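Local atomic coordinates of development-specific protein S (Myxococcus xanthus, PDB entry 1NPS), a protein that is induced during fruiting body formation and assembles on the surface of myxospores in the presence of calcium ions, two of which bind its N-terminal domain. Residues G21-R25 / A26-A30. Sequence-based numbering, arbitrary orientation.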
loop_
_atom_site.group_PDB
_atom_site.type_symbol
_atom_site.label_atom_id
_atom_site.label_comp_id
_atom_site.label_asym_id
_atom_site.label_seq_id
_atom_site.Cartn_x
_atom_site.Cartn_y
_atom_site.Cartn_z
ATOM N N GLY A 21 -8.840 -4.377 -4.501
ATOM C CA GLY A 21 -9.643 -4.879 -3.407
ATOM C C GLY A 21 -9.445 -4.021 -2.183
ATOM O O GLY A 21 -8.657 -3.075 -2.190
ATOM N N ASN A 22 -10.119 -4.384 -1.106
ATOM C CA ASN A 22 -10.012 -3.651 0.149
ATOM C C ASN A 22 -9.297 -4.549 1.141
ATOM O O ASN A 22 -9.623 -5.718 1.269
ATOM C CB ASN A 22 -11.401 -3.299 0.663
ATOM C CG ASN A 22 -12.254 -2.676 -0.395
ATOM O OD1 ASN A 22 -11.901 -1.646 -0.952
ATOM N ND2 ASN A 22 -13.388 -3.303 -0.693
ATOM N N TYR A 23 -8.284 -4.004 1.803
ATOM C CA TYR A 23 -7.496 -4.784 2.753
ATOM C C TYR A 23 -7.389 -4.176 4.147
ATOM O O TYR A 23 -6.778 -3.122 4.324
ATOM C CB TYR A 23 -6.083 -4.994 2.201
ATOM C CG TYR A 23 -6.067 -5.595 0.819
ATOM C CD1 TYR A 23 -6.158 -6.977 0.644
ATOM C CD2 TYR A 23 -5.984 -4.786 -0.311
ATOM C CE1 TYR A 23 -6.171 -7.540 -0.627
ATOM C CE2 TYR A 23 -5.995 -5.332 -1.585
ATOM C CZ TYR A 23 -6.088 -6.716 -1.741
ATOM O OH TYR A 23 -6.094 -7.277 -2.997
ATOM N N THR A 24 -7.956 -4.857 5.133
ATOM C CA THR A 24 -7.865 -4.402 6.516
ATOM C C THR A 24 -6.517 -4.882 7.067
ATOM O O THR A 24 -5.764 -5.591 6.371
ATOM C CB THR A 24 -8.995 -4.984 7.394
ATOM O OG1 THR A 24 -8.849 -6.402 7.489
ATOM C CG2 THR A 24 -10.368 -4.637 6.815
ATOM N N ARG A 25 -6.211 -4.477 8.299
ATOM C CA ARG A 25 -4.965 -4.855 8.970
ATOM C C ARG A 25 -4.814 -6.372 9.046
ATOM O O ARG A 25 -3.755 -6.915 8.743
ATOM C CB ARG A 25 -4.910 -4.232 10.374
ATOM C CG ARG A 25 -3.652 -4.530 11.151
ATOM C CD ARG A 25 -3.635 -3.800 12.491
ATOM N NE ARG A 25 -2.582 -4.305 13.378
ATOM C CZ ARG A 25 -2.047 -3.622 14.391
ATOM N NH1 ARG A 25 -2.459 -2.387 14.664
ATOM N NH2 ARG A 25 -1.081 -4.167 15.121
ATOM N N ALA A 26 -5.882 -7.050 9.445
ATOM C CA ALA A 26 -5.872 -8.508 9.547
ATOM C C ALA A 26 -5.721 -9.182 8.168
ATOM O O ALA A 26 -5.045 -10.203 8.051
ATOM C CB ALA A 26 -7.141 -8.984 10.236
ATOM N N GLN A 27 -6.346 -8.615 7.138
ATOM C CA GLN A 27 -6.245 -9.185 5.788
ATOM C C GLN A 27 -4.835 -8.990 5.227
ATOM O O GLN A 27 -4.315 -9.849 4.523
ATOM C CB GLN A 27 -7.301 -8.584 4.852
ATOM C CG GLN A 27 -8.686 -9.085 5.168
ATOM C CD GLN A 27 -9.785 -8.357 4.432
ATOM O OE1 GLN A 27 -10.853 -8.919 4.208
ATOM N NE2 GLN A 27 -9.549 -7.100 4.092
ATOM N N LEU A 28 -4.201 -7.874 5.581
ATOM C CA LEU A 28 -2.847 -7.611 5.127
ATOM C C LEU A 28 -1.909 -8.624 5.770
ATOM O O LEU A 28 -1.052 -9.214 5.106
ATOM C CB LEU A 28 -2.432 -6.182 5.495
ATOM C CG LEU A 28 -3.076 -5.071 4.652
ATOM C CD1 LEU A 28 -2.647 -3.703 5.166
ATOM C CD2 LEU A 28 -2.705 -5.238 3.174
ATOM N N ALA A 29 -2.116 -8.851 7.061
ATOM C CA ALA A 29 -1.324 -9.793 7.832
ATOM C C ALA A 29 -1.440 -11.213 7.253
ATOM O O ALA A 29 -0.453 -11.962 7.217
ATOM C CB ALA A 29 -1.762 -9.775 9.282
ATOM N N ALA A 30 -2.629 -11.574 6.780
ATOM C CA ALA A 30 -2.836 -12.900 6.197
ATOM C C ALA A 30 -2.082 -13.044 4.873
ATOM O O ALA A 30 -1.752 -14.150 4.451
ATOM C CB ALA A 30 -4.320 -13.174 6.002
#
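A26 rests its methyl group beside OG1 of T24, the N-cap residue of helix 25-30. The short helix follows directly on edge strand 21-23, within the first Greek key motif of this beta/gamma-crystallin domain. The chain turns sharply there: the axes of strand and helix lie at 98°. The R25 side chain lies about 6 Å from a bound calcium ion, near S79 and N36 of that site. Next comes Q27, whose backbone N donates to T24 OG1 in a long, weak capping bond of 3.4 Å. T24 chi1 of 65° turns OG1 toward the first turn of the helix. The Q27 side chain runs back, extended beyond CG, and its amide end reaches the backbone of N22 and T24. L28 N closes the first helical turn on T24 O at 2.9 Å. The L28 side chain is buried and also touches I81 of strand 80-85, which pairs with strand 21-23. It meets Y23 at about a right angle. This side-chain contact is apolar: L28 CD2 lies 3.5 Å from Y23 CB. The Y23 ring leads away from the helix, and its OH is hydrogen-bonded to P19 O. A29 N continues the helix with a 3.0 Å bond to R25 O, its N-H...O angle 158°.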